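Local coordinates for protein PTHB1 (Homo sapiens, PDB 4YD8) that belongs to the BBSome, a coat complex thought to sort specific membrane proteins to the primary cilium and required for ciliogenesis, at residues Q26-L31 against G47-Y52; R105-Y110 against I156-M161; N314-Y319 against G347-L352; G340-L345 against L358-L363. All blocks are in the same frame, centred on the assembly; numbering follows the deposited sequence. Where two conformers were deposited one is given.

Contact 1: Q26-L31 against G47-Y52; sequences QGCLCL and GSFMGY
Cys28 meets Gly47 through backbone and side chain, and Phe49 through its sulfur, where strand 29-32 begins and strand 43-47 ends. Its CB already lies against the chain opposite, with Cys28 CB 3.2 Å from Gly47 O. One bond further out, SG sits anti to the carbonyl carbon (chi1 -73°), and this turn carries it along the same carbonyl, Cys28 SG being 3.3 Å from Gly47 O. The sulfur then reaches one ring carbon of Phe49: Cys28 SG is 3.6 Å from Phe49 CE1 and approaches obliquely, 52° off the ring normal, in a sulfur-aromatic contact. Behind the side chain, Gly47 N donates to Cys28 O over 3.1 Å, in the carbonyl plane. It extends the antiparallel pairing that Cys30 makes with Ile45 between strands 29-32 and 43-47. Beyond Gly47 the chain enters a type I turn from Ser48 to Gly51, which brings Phe49 back beside the cysteine and leads into strand 52-56. The turn is tied to the loop that leads into strand 29-32 by Ser48 OG, which is hydrogen-bonded to Glu22. Gly47 O, buried here, has no hydrogen-bond partner in the model. Its surroundings at this contact are the CB and sulfur of Cys28, so one backbone hydrogen bond carries the polar part of the contact, while a polarisable sulfur and an aromatic ring carbon supply dispersion.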
loop_
_atom_site.group_PDB
_atom_site.type_symbol
_atom_site.label_atom_id
_atom_site.label_comp_id
_atom_site.label_asym_id
_atom_site.label_seq_id
_atom_site.Cartn_x
_atom_site.Cartn_y
_atom_site.Cartn_z
ATOM N N GLN A 26 -6.435 -4.385 4.085
ATOM C CA GLN A 26 -5.221 -3.990 3.397
ATOM C C GLN A 26 -5.676 -3.180 2.183
ATOM O O GLN A 26 -6.698 -3.487 1.568
ATOM C CB GLN A 26 -4.381 -5.215 2.999
ATOM C CG GLN A 26 -4.679 -5.817 1.637
ATOM C CD GLN A 26 -3.929 -7.138 1.397
ATOM O OE1 GLN A 26 -3.923 -8.030 2.248
ATOM N NE2 GLN A 26 -3.288 -7.254 0.243
ATOM N N GLY A 27 -4.950 -2.128 1.859
ATOM C CA GLY A 27 -5.419 -1.223 0.826
ATOM C C GLY A 27 -5.947 0.091 1.378
ATOM O O GLY A 27 -5.885 1.114 0.700
ATOM N N CYS A 28 -6.457 0.069 2.610
ATOM C CA CYS A 28 -7.149 1.226 3.183
ATOM C C CYS A 28 -6.200 2.257 3.794
ATOM O O CYS A 28 -6.645 3.320 4.186
ATOM C CB CYS A 28 -8.134 0.777 4.266
ATOM S SG CYS A 28 -9.616 -0.035 3.597
ATOM N N LEU A 29 -4.921 1.910 3.912
ATOM C CA LEU A 29 -3.928 2.787 4.564
ATOM C C LEU A 29 -2.880 3.294 3.569
ATOM O O LEU A 29 -2.255 2.497 2.853
ATOM C CB LEU A 29 -3.235 2.026 5.704
ATOM C CG LEU A 29 -2.078 2.774 6.378
ATOM C CD1 LEU A 29 -2.592 4.037 7.075
ATOM C CD2 LEU A 29 -1.346 1.843 7.353
ATOM N N CYS A 30 -2.677 4.605 3.526
ATOM C CA CYS A 30 -1.665 5.173 2.667
ATOM C C CYS A 30 -0.886 6.241 3.430
ATOM O O CYS A 30 -1.463 7.016 4.189
ATOM C CB CYS A 30 -2.314 5.756 1.404
ATOM S SG CYS A 30 -1.141 6.397 0.210
ATOM N N LEU A 31 0.426 6.222 3.255
ATOM C CA LEU A 31 1.315 7.219 3.854
ATOM C C LEU A 31 2.005 8.004 2.748
ATOM O O LEU A 31 2.836 7.452 2.027
ATOM C CB LEU A 31 2.366 6.547 4.740
ATOM C CG LEU A 31 2.322 6.591 6.266
ATOM C CD1 LEU A 31 3.556 5.876 6.835
ATOM C CD2 LEU A 31 2.247 8.034 6.797
ATOM N N GLY A 47 -9.037 5.220 4.231
ATOM C CA GLY A 47 -10.420 5.113 3.784
ATOM C C GLY A 47 -11.076 3.924 4.467
ATOM O O GLY A 47 -10.396 2.953 4.794
ATOM N N SER A 48 -12.379 3.998 4.724
ATOM C CA SER A 48 -13.052 2.879 5.376
ATOM C C SER A 48 -14.156 2.287 4.503
ATOM O O SER A 48 -14.639 2.929 3.565
ATOM C CB SER A 48 -13.629 3.299 6.735
ATOM O OG SER A 48 -14.890 3.920 6.637
ATOM N N PHE A 49 -14.557 1.062 4.822
ATOM C CA PHE A 49 -15.633 0.419 4.066
ATOM C C PHE A 49 -16.974 1.086 4.433
ATOM O O PHE A 49 -17.994 0.781 3.838
ATOM C CB PHE A 49 -15.708 -1.082 4.349
ATOM C CG PHE A 49 -14.484 -1.862 3.971
ATOM C CD1 PHE A 49 -13.533 -1.341 3.114
ATOM C CD2 PHE A 49 -14.294 -3.143 4.492
ATOM C CE1 PHE A 49 -12.417 -2.078 2.771
ATOM C CE2 PHE A 49 -13.187 -3.883 4.159
ATOM C CZ PHE A 49 -12.247 -3.353 3.297
HETATM N N MSE A 50 -16.971 1.959 5.423
HETATM C CA MSE A 50 -18.116 2.741 5.776
HETATM C C MSE A 50 -18.154 4.063 5.032
HETATM O O MSE A 50 -19.004 4.884 5.289
HETATM C CB MSE A 50 -18.153 2.983 7.257
HETATM C CG MSE A 50 -18.691 1.834 8.122
HETATM SE SE MSE A 50 -18.008 0.058 7.711
HETATM C CE MSE A 50 -19.058 -1.059 8.949
ATOM N N GLY A 51 -17.237 4.288 4.118
ATOM C CA GLY A 51 -17.333 5.395 3.174
ATOM C C GLY A 51 -16.597 6.662 3.574
ATOM O O GLY A 51 -16.561 7.618 2.808
ATOM N N TYR A 52 -16.006 6.676 4.766
ATOM C CA TYR A 52 -15.231 7.842 5.220
ATOM C C TYR A 52 -13.781 7.859 4.740
ATOM O O TYR A 52 -13.089 6.850 4.783
ATOM C CB TYR A 52 -15.234 7.924 6.754
ATOM C CG TYR A 52 -16.573 8.342 7.307
ATOM C CD1 TYR A 52 -16.911 9.686 7.415
ATOM C CD2 TYR A 52 -17.510 7.392 7.705
ATOM C CE1 TYR A 52 -18.152 10.077 7.907
ATOM C CE2 TYR A 52 -18.748 7.770 8.197
ATOM C CZ TYR A 52 -19.062 9.114 8.295
ATOM O OH TYR A 52 -20.287 9.489 8.792
#

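Contact 2: R105-Y110 against I156-M161; sequences RKLCVY and ICIQSM
Leu107 holds CG anti to its own nitrogen (chi1 164°), which swings the isobutyl group off strand 106-112 toward Ile156 and Ile158 of strand 155-160. Both isoleucines answer with CG1 anti to the carbonyl carbon and CD1 extended beyond it; in Ile158 the outer torsion is 167°, and the chain is long enough for its end to reach the base of the leucine. The two meetings differ in style. Ile156 comes to Leu107 tip to tip, its CD1 4.0 Å from Leu107 CD2, and its CG2 branch is equally near that same methyl. Ile158 instead crosses the leucine obliquely: its CD1 is 3.9 Å from Leu107 CB and 4.0 Å from Leu107 CD2. One leucine methyl is therefore shared by two isoleucines two residues apart on one strand. The backbones stay well apart, with Leu107 CA 8.9 Å from Ile158 CA. This is the face-to-face packing of successive blades in the N-terminal seven-bladed beta-propeller of this protein, each a four-stranded antiparallel sheet whose own hydrogen bonds run within the blade. Ala100 and Leu102 of strand 98-102 adjoin the patch from one blade, Met166 and Phe168 of strand 164-169 from the other. The side chain of Ile156 is about 7 Å from Gly145, a residue critical for protein stability. Built from branched aliphatic groups at ordinary van der Waals separations, the contact rests on shape and exclusion of water, with no hydrogen bond between the two segments.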
loop_
_atom_site.group_PDB
_atom_site.type_symbol
_atom_site.label_atom_id
_atom_site.label_comp_id
_atom_site.label_asym_id
_atom_site.label_seq_id
_atom_site.Cartn_x
_atom_site.Cartn_y
_atom_site.Cartn_z
ATOM N N ARG A 105 -17.556 0.685 -7.962
ATOM C CA ARG A 105 -17.895 1.041 -9.339
ATOM C C ARG A 105 -17.404 2.416 -9.801
ATOM O O ARG A 105 -17.874 2.935 -10.819
ATOM C CB ARG A 105 -19.419 0.963 -9.542
ATOM C CG ARG A 105 -19.977 -0.428 -9.318
ATOM C CD ARG A 105 -19.494 -1.403 -10.384
ATOM N NE ARG A 105 -19.939 -1.005 -11.716
ATOM C CZ ARG A 105 -21.053 -1.440 -12.297
ATOM N NH1 ARG A 105 -21.849 -2.299 -11.670
ATOM N NH2 ARG A 105 -21.368 -1.007 -13.509
ATOM N N LYS A 106 -16.464 3.019 -9.080
ATOM C CA LYS A 106 -15.862 4.247 -9.598
ATOM C C LYS A 106 -14.479 4.479 -9.000
ATOM O O LYS A 106 -14.177 4.021 -7.908
ATOM C CB LYS A 106 -16.758 5.469 -9.341
ATOM C CG LYS A 106 -17.042 5.770 -7.888
ATOM C CD LYS A 106 -17.880 7.044 -7.724
ATOM C CE LYS A 106 -18.323 7.212 -6.271
ATOM N NZ LYS A 106 -19.141 8.433 -6.022
ATOM N N LEU A 107 -13.648 5.164 -9.768
ATOM C CA LEU A 107 -12.329 5.592 -9.334
ATOM C C LEU A 107 -12.354 7.118 -9.305
ATOM O O LEU A 107 -12.705 7.746 -10.309
ATOM C CB LEU A 107 -11.258 5.065 -10.279
ATOM C CG LEU A 107 -9.875 5.735 -10.190
ATOM C CD1 LEU A 107 -9.125 5.259 -8.963
ATOM C CD2 LEU A 107 -9.064 5.476 -11.463
ATOM N N CYS A 108 -12.012 7.716 -8.163
ATOM C CA CYS A 108 -12.067 9.175 -8.030
ATOM C C CYS A 108 -10.688 9.716 -7.687
ATOM O O CYS A 108 -10.003 9.160 -6.827
ATOM C CB CYS A 108 -13.086 9.584 -6.964
ATOM S SG CYS A 108 -14.792 8.979 -7.296
ATOM N N VAL A 109 -10.275 10.772 -8.380
ATOM C CA VAL A 109 -8.953 11.355 -8.145
ATOM C C VAL A 109 -9.124 12.780 -7.610
ATOM O O VAL A 109 -9.884 13.571 -8.161
ATOM C CB VAL A 109 -8.091 11.321 -9.439
ATOM C CG1 VAL A 109 -6.830 12.162 -9.287
ATOM C CG2 VAL A 109 -7.690 9.879 -9.767
ATOM N N TYR A 110 -8.445 13.078 -6.501
ATOM C CA TYR A 110 -8.634 14.328 -5.766
ATOM C C TYR A 110 -7.354 15.116 -5.625
ATOM O O TYR A 110 -6.274 14.541 -5.485
ATOM C CB TYR A 110 -9.152 14.070 -4.353
ATOM C CG TYR A 110 -10.527 13.465 -4.299
ATOM C CD1 TYR A 110 -11.654 14.269 -4.262
ATOM C CD2 TYR A 110 -10.691 12.090 -4.276
ATOM C CE1 TYR A 110 -12.922 13.724 -4.216
ATOM C CE2 TYR A 110 -11.956 11.533 -4.228
ATOM C CZ TYR A 110 -13.062 12.362 -4.204
ATOM O OH TYR A 110 -14.315 11.826 -4.158
ATOM N N ILE A 156 -3.057 4.215 -13.915
ATOM C CA ILE A 156 -3.697 3.379 -12.910
ATOM C C ILE A 156 -4.259 2.137 -13.592
ATOM O O ILE A 156 -4.787 2.215 -14.704
ATOM C CB ILE A 156 -4.818 4.147 -12.167
ATOM C CG1 ILE A 156 -4.212 5.177 -11.193
ATOM C CG2 ILE A 156 -5.757 3.204 -11.404
ATOM C CD1 ILE A 156 -5.228 6.173 -10.689
ATOM N N CYS A 157 -4.088 0.995 -12.943
ATOM C CA CYS A 157 -4.654 -0.264 -13.432
ATOM C C CYS A 157 -5.520 -0.843 -12.337
ATOM O O CYS A 157 -5.055 -1.057 -11.212
ATOM C CB CYS A 157 -3.559 -1.250 -13.813
ATOM S SG CYS A 157 -4.234 -2.892 -14.265
ATOM N N ILE A 158 -6.788 -1.079 -12.654
ATOM C CA ILE A 158 -7.728 -1.629 -11.691
ATOM C C ILE A 158 -8.072 -3.062 -12.097
ATOM O O ILE A 158 -8.432 -3.305 -13.244
ATOM C CB ILE A 158 -9.029 -0.784 -11.622
ATOM C CG1 ILE A 158 -8.743 0.652 -11.147
ATOM C CG2 ILE A 158 -10.070 -1.443 -10.718
ATOM C CD1 ILE A 158 -9.942 1.581 -11.374
ATOM N N GLN A 159 -7.937 -4.001 -11.166
ATOM C CA GLN A 159 -8.397 -5.362 -11.397
ATOM C C GLN A 159 -9.856 -5.497 -10.976
ATOM O O GLN A 159 -10.200 -5.176 -9.831
ATOM C CB GLN A 159 -7.531 -6.370 -10.624
ATOM C CG GLN A 159 -8.001 -7.833 -10.843
ATOM C CD GLN A 159 -7.171 -8.838 -10.064
ATOM O OE1 GLN A 159 -7.055 -9.997 -10.457
ATOM N NE2 GLN A 159 -6.594 -8.399 -8.945
ATOM N N SER A 160 -10.716 -5.982 -11.882
ATOM C CA SER A 160 -12.113 -6.185 -11.543
ATOM C C SER A 160 -12.282 -7.480 -10.757
ATOM O O SER A 160 -11.390 -8.326 -10.750
ATOM C CB SER A 160 -12.983 -6.232 -12.806
ATOM O OG SER A 160 -12.738 -7.425 -13.532
HETATM N N MSE A 161 -13.431 -7.643 -10.109
HETATM C CA MSE A 161 -13.706 -8.877 -9.377
HETATM C C MSE A 161 -13.665 -10.090 -10.304
HETATM O O MSE A 161 -13.289 -11.170 -9.868
HETATM C CB MSE A 161 -15.067 -8.814 -8.665
HETATM C CG MSE A 161 -15.110 -7.809 -7.506
HETATM SE SE MSE A 161 -13.918 -8.309 -6.024
HETATM C CE MSE A 161 -14.360 -10.200 -5.861
#

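Contact 3: N314-Y319 against G347-L352; sequences NMLHIY and GVIVTL
Leu316 and Ile349 reach toward each other tip to tip across the interface between two blades, and this pair forms the closest part of the contact. The touching atoms are methyls, Leu316 CD2 lying 4.2 Å from Ile349 CG2. With CG anti to the backbone nitrogen (chi1 -178°), the leucine sends its isobutyl group straight across; the isoleucine meets it with its longer arm as well, Ile349 CD1 also being 4.2 Å from Leu316 CD2. Thr351, two residues along, joins more loosely. Its methyl faces the same leucine, Thr351 CG2 being 4.5 Å from Leu316 CD2, while the hydroxyl is turned off, with Thr351 OG1 6.4 Å from that atom. The threonine thus offers its apolar half to an apolar neighbour. Ile318 also points across, yet its side chain comes no nearer than 5.3 Å to residues 347-352, and Leu363 touches both Ile318 and Ile349 there. At Asn314 and at Gly347 the segments become partly open to solvent, as they are at Met315 and His317, the glycine standing at a corner where it forms a G1 beta bulge with Val348 opposite Gly340. Even at the register point the main chains are far apart, Leu316 CA standing 9.8 Å from Thr351 CA. Leu308 of strand 306-311 flanks Leu316, and Val337 of strand 334-342 flanks Ile349 and Thr351. Strand 315-320 runs between strands 306-311 and 323-329 of its blade, and strand 348-353 runs between strands 334-342 and 357-362 of the next.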
loop_
_atom_site.group_PDB
_atom_site.type_symbol
_atom_site.label_atom_id
_atom_site.label_comp_id
_atom_site.label_asym_id
_atom_site.label_seq_id
_atom_site.Cartn_x
_atom_site.Cartn_y
_atom_site.Cartn_z
ATOM N N ASN A 314 -0.910 -10.589 17.158
ATOM C CA ASN A 314 -0.586 -9.219 17.580
ATOM C C ASN A 314 0.907 -8.873 17.576
ATOM O O ASN A 314 1.299 -7.807 18.041
ATOM C CB ASN A 314 -1.160 -8.943 18.976
ATOM C CG ASN A 314 -2.658 -9.164 19.040
ATOM O OD1 ASN A 314 -3.434 -8.300 18.651
ATOM N ND2 ASN A 314 -3.069 -10.326 19.531
HETATM N N MSE A 315 1.740 -9.758 17.049
HETATM C CA MSE A 315 3.175 -9.501 16.991
HETATM C C MSE A 315 3.552 -8.810 15.687
HETATM O O MSE A 315 2.977 -9.092 14.632
HETATM C CB MSE A 315 3.966 -10.802 17.138
HETATM C CG MSE A 315 3.756 -11.522 18.458
HETATM SE SE MSE A 315 4.290 -10.460 20.002
HETATM C CE MSE A 315 6.149 -10.127 19.538
ATOM N N LEU A 316 4.511 -7.899 15.770
ATOM C CA LEU A 316 5.049 -7.259 14.587
ATOM C C LEU A 316 6.543 -7.585 14.524
ATOM O O LEU A 316 7.272 -7.320 15.481
ATOM C CB LEU A 316 4.805 -5.751 14.637
ATOM C CG LEU A 316 5.277 -4.919 13.445
ATOM C CD1 LEU A 316 4.506 -5.311 12.171
ATOM C CD2 LEU A 316 5.108 -3.427 13.743
ATOM N N HIS A 317 6.991 -8.160 13.408
ATOM C CA HIS A 317 8.371 -8.627 13.267
ATOM C C HIS A 317 9.126 -7.857 12.204
ATOM O O HIS A 317 8.540 -7.427 11.225
ATOM C CB HIS A 317 8.414 -10.111 12.903
ATOM C CG HIS A 317 7.847 -11.006 13.955
ATOM N ND1 HIS A 317 6.755 -11.817 13.730
ATOM C CD2 HIS A 317 8.208 -11.210 15.242
ATOM C CE1 HIS A 317 6.476 -12.489 14.830
ATOM N NE2 HIS A 317 7.344 -12.139 15.764
ATOM N N ILE A 318 10.428 -7.692 12.405
ATOM C CA ILE A 318 11.297 -7.170 11.361
ATOM C C ILE A 318 12.346 -8.196 11.009
ATOM O O ILE A 318 13.072 -8.648 11.875
ATOM C CB ILE A 318 12.016 -5.881 11.777
ATOM C CG1 ILE A 318 11.039 -4.721 11.826
ATOM C CG2 ILE A 318 13.114 -5.552 10.773
ATOM C CD1 ILE A 318 11.693 -3.417 12.335
ATOM N N TYR A 319 12.387 -8.566 9.733
ATOM C CA TYR A 319 13.402 -9.460 9.185
ATOM C C TYR A 319 14.401 -8.691 8.337
ATOM O O TYR A 319 14.019 -7.823 7.563
ATOM C CB TYR A 319 12.734 -10.552 8.321
ATOM C CG TYR A 319 11.828 -11.423 9.131
ATOM C CD1 TYR A 319 10.489 -11.088 9.318
ATOM C CD2 TYR A 319 12.310 -12.576 9.735
ATOM C CE1 TYR A 319 9.656 -11.892 10.079
ATOM C CE2 TYR A 319 11.487 -13.379 10.496
ATOM C CZ TYR A 319 10.161 -13.035 10.660
ATOM O OH TYR A 319 9.344 -13.834 11.419
ATOM N N GLY A 347 11.328 6.863 9.386
ATOM C CA GLY A 347 11.172 5.520 9.925
ATOM C C GLY A 347 10.099 5.355 10.987
ATOM O O GLY A 347 10.207 4.482 11.844
ATOM N N VAL A 348 9.059 6.184 10.932
ATOM C CA VAL A 348 7.921 6.018 11.828
ATOM C C VAL A 348 7.005 4.909 11.312
ATOM O O VAL A 348 6.657 4.885 10.140
ATOM C CB VAL A 348 7.121 7.328 11.988
ATOM C CG1 VAL A 348 5.778 7.061 12.685
ATOM C CG2 VAL A 348 7.942 8.373 12.759
ATOM N N ILE A 349 6.631 3.988 12.191
ATOM C CA ILE A 349 5.737 2.884 11.841
ATOM C C ILE A 349 4.292 3.294 12.057
ATOM O O ILE A 349 3.947 3.816 13.117
ATOM C CB ILE A 349 6.012 1.622 12.690
ATOM C CG1 ILE A 349 7.416 1.084 12.441
ATOM C CG2 ILE A 349 4.985 0.508 12.395
ATOM C CD1 ILE A 349 7.727 -0.116 13.324
ATOM N N VAL A 350 3.454 3.067 11.055
ATOM C CA VAL A 350 2.023 3.309 11.207
ATOM C C VAL A 350 1.287 1.990 11.006
ATOM O O VAL A 350 1.481 1.329 9.986
ATOM C CB VAL A 350 1.494 4.344 10.202
ATOM C CG1 VAL A 350 -0.023 4.554 10.385
ATOM C CG2 VAL A 350 2.274 5.674 10.327
ATOM N N THR A 351 0.465 1.600 11.976
ATOM C CA THR A 351 -0.360 0.390 11.831
ATOM C C THR A 351 -1.854 0.691 11.861
ATOM O O THR A 351 -2.306 1.589 12.577
ATOM C CB THR A 351 -0.087 -0.645 12.944
ATOM O OG1 THR A 351 -0.325 -0.040 14.226
ATOM C CG2 THR A 351 1.343 -1.170 12.874
ATOM N N LEU A 352 -2.618 -0.094 11.103
ATOM C CA LEU A 352 -4.069 -0.002 11.080
ATOM C C LEU A 352 -4.682 -1.385 11.292
ATOM O O LEU A 352 -4.299 -2.346 10.611
ATOM C CB LEU A 352 -4.550 0.580 9.745
ATOM C CG LEU A 352 -6.068 0.632 9.529
ATOM C CD1 LEU A 352 -6.728 1.632 10.481
ATOM C CD2 LEU A 352 -6.362 0.987 8.088
#

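Contact 4: G340-L345 against L358-L363; sequences GCLHDL and LQCSYL
Tyr362 meets the hairpin tip of 340-345 with the outer end of its ring, and two residues of that tip receive it differently. Leu345 carries its CG anti to the carbonyl carbon (chi1 -65°), which lays one methyl obliquely beside the phenol: Leu345 CD1 is 3.5 Å from Tyr362 CE1 and 3.6 Å from Tyr362 OH. His343 takes the other choice, CG anti to the backbone nitrogen (chi1 -174°), which turns the edge of its imidazole to the same oxygen. His343 CD2 lies 3.4 Å from Tyr362 OH, which sits near the imidazole plane. A type I' turn from Leu342 to Leu345 sets up both side chains, closed by Leu342 N to Leu345 O at 3.0 Å and by the reverse bond from Leu345 N to Leu342 O. This turn joins strands 334-342 and 348-353 of the last propeller blade, where the N-terminal strand 8-17 pairs with strand 357-362 and closes the ring, the arrangement known as velcro closure. From that strand Trp13 stacks on Tyr362 and also meets the His343 ring, at about 35° between planes. Deeper in the blade, Leu342 CD1 rests 4.0 Å from Cys360 SG, a buried apolar touch over the strand that separates them, while Leu345 lies exposed at the tip.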
loop_
_atom_site.group_PDB
_atom_site.type_symbol
_atom_site.label_atom_id
_atom_site.label_comp_id
_atom_site.label_asym_id
_atom_site.label_seq_id
_atom_site.Cartn_x
_atom_site.Cartn_y
_atom_site.Cartn_z
ATOM N N GLY A 340 7.049 5.755 7.312
ATOM C CA GLY A 340 7.223 7.025 6.635
ATOM C C GLY A 340 7.751 8.112 7.520
ATOM O O GLY A 340 8.243 7.860 8.622
ATOM N N CYS A 341 7.644 9.338 7.025
ATOM C CA CYS A 341 8.172 10.491 7.729
ATOM C C CYS A 341 7.055 11.298 8.380
ATOM O O CYS A 341 6.249 11.942 7.691
ATOM C CB CYS A 341 8.972 11.369 6.768
ATOM S SG CYS A 341 9.722 12.793 7.550
ATOM N N LEU A 342 7.015 11.257 9.705
ATOM C CA LEU A 342 5.989 11.922 10.495
ATOM C C LEU A 342 6.669 12.592 11.660
ATOM O O LEU A 342 7.703 12.112 12.107
ATOM C CB LEU A 342 4.953 10.923 11.002
ATOM C CG LEU A 342 4.233 10.099 9.922
ATOM C CD1 LEU A 342 3.500 8.941 10.555
ATOM C CD2 LEU A 342 3.248 10.982 9.190
ATOM N N HIS A 343 6.106 13.701 12.129
ATOM C CA HIS A 343 6.664 14.418 13.276
ATOM C C HIS A 343 8.130 14.775 13.003
ATOM O O HIS A 343 8.964 14.809 13.914
ATOM C CB HIS A 343 6.505 13.567 14.551
ATOM C CG HIS A 343 6.918 14.263 15.815
ATOM N ND1 HIS A 343 6.573 15.568 16.100
ATOM C CD2 HIS A 343 7.645 13.828 16.875
ATOM C CE1 HIS A 343 7.071 15.907 17.278
ATOM N NE2 HIS A 343 7.724 14.871 17.768
ATOM N N ASP A 344 8.427 15.021 11.727
ATOM C CA ASP A 344 9.756 15.407 11.255
ATOM C C ASP A 344 10.821 14.359 11.527
ATOM O O ASP A 344 12.006 14.682 11.623
ATOM C CB ASP A 344 10.179 16.738 11.880
ATOM C CG ASP A 344 9.161 17.831 11.641
ATOM O OD1 ASP A 344 8.716 17.989 10.482
ATOM O OD2 ASP A 344 8.791 18.520 12.614
ATOM N N LEU A 345 10.385 13.111 11.634
ATOM C CA LEU A 345 11.250 11.967 11.894
ATOM C C LEU A 345 11.058 10.920 10.822
ATOM O O LEU A 345 9.931 10.688 10.391
ATOM C CB LEU A 345 10.932 11.366 13.267
ATOM C CG LEU A 345 11.231 12.299 14.434
ATOM C CD1 LEU A 345 10.522 11.829 15.687
ATOM C CD2 LEU A 345 12.719 12.371 14.652
ATOM N N LEU A 358 -5.690 2.971 14.837
ATOM C CA LEU A 358 -4.611 3.547 14.052
ATOM C C LEU A 358 -3.535 4.049 15.001
ATOM O O LEU A 358 -3.822 4.849 15.902
ATOM C CB LEU A 358 -5.140 4.680 13.173
ATOM C CG LEU A 358 -4.160 5.403 12.241
ATOM C CD1 LEU A 358 -3.632 4.448 11.170
ATOM C CD2 LEU A 358 -4.836 6.610 11.612
ATOM N N GLN A 359 -2.300 3.599 14.816
ATOM C CA GLN A 359 -1.235 3.903 15.775
ATOM C C GLN A 359 0.096 4.249 15.113
ATOM O O GLN A 359 0.509 3.590 14.141
ATOM C CB GLN A 359 -1.030 2.716 16.731
ATOM C CG GLN A 359 0.121 2.928 17.749
ATOM C CD GLN A 359 0.113 1.883 18.830
ATOM O OE1 GLN A 359 0.389 0.713 18.573
ATOM N NE2 GLN A 359 -0.207 2.296 20.055
ATOM N N CYS A 360 0.783 5.252 15.647
ATOM C CA CYS A 360 2.143 5.577 15.205
ATOM C C CYS A 360 3.124 5.169 16.281
ATOM O O CYS A 360 2.888 5.427 17.468
ATOM C CB CYS A 360 2.312 7.081 14.930
ATOM S SG CYS A 360 1.236 7.740 13.651
ATOM N N SER A 361 4.229 4.559 15.873
ATOM C CA SER A 361 5.268 4.172 16.821
ATOM C C SER A 361 6.658 4.332 16.217
ATOM O O SER A 361 6.811 4.490 14.999
ATOM C CB SER A 361 5.059 2.730 17.285
ATOM O OG SER A 361 5.058 1.851 16.183
ATOM N N TYR A 362 7.665 4.320 17.087
ATOM C CA TYR A 362 9.048 4.396 16.664
ATOM C C TYR A 362 9.669 3.003 16.664
ATOM O O TYR A 362 9.246 2.111 17.407
ATOM C CB TYR A 362 9.864 5.305 17.581
ATOM C CG TYR A 362 9.384 6.733 17.722
ATOM C CD1 TYR A 362 9.377 7.606 16.635
ATOM C CD2 TYR A 362 9.007 7.232 18.960
ATOM C CE1 TYR A 362 8.965 8.929 16.782
ATOM C CE2 TYR A 362 8.609 8.550 19.121
ATOM C CZ TYR A 362 8.588 9.393 18.033
ATOM O OH TYR A 362 8.192 10.702 18.212
ATOM N N LEU A 363 10.662 2.807 15.817
ATOM C CA LEU A 363 11.379 1.542 15.810
ATOM C C LEU A 363 12.095 1.299 17.142
ATOM O O LEU A 363 12.168 2.193 17.999
ATOM C CB LEU A 363 12.350 1.523 14.635
ATOM C CG LEU A 363 11.555 1.465 13.323
ATOM C CD1 LEU A 363 12.319 2.102 12.191
ATOM C CD2 LEU A 363 11.229 0.030 12.989
#

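Contacts 3 and 4 share a blade: their centres are 11 Å apart, and strand 348-353 of contact 3 pairs with strand 357-362 of contact 4, probably through Ile349 N to Ser361 O at 2.9 Å, while 314-319 lies in the blade before. Contact 1 lies on the adjoining blade and packs against both, Leu29 CB coming within 4.1 Å of Leu352 CD2 and Leu29 CD1 within 4.2 Å of Leu358 CD1. Contact 2 stands apart, its centre 14 Å from that of contact 1 and 28 to 29 Å from those of 3 and 4, across the chain's centre. Contacts 2 and 3 join neighbouring blades, contacts 1 and 4 lie within blades, and only contact 2 approaches Gly145.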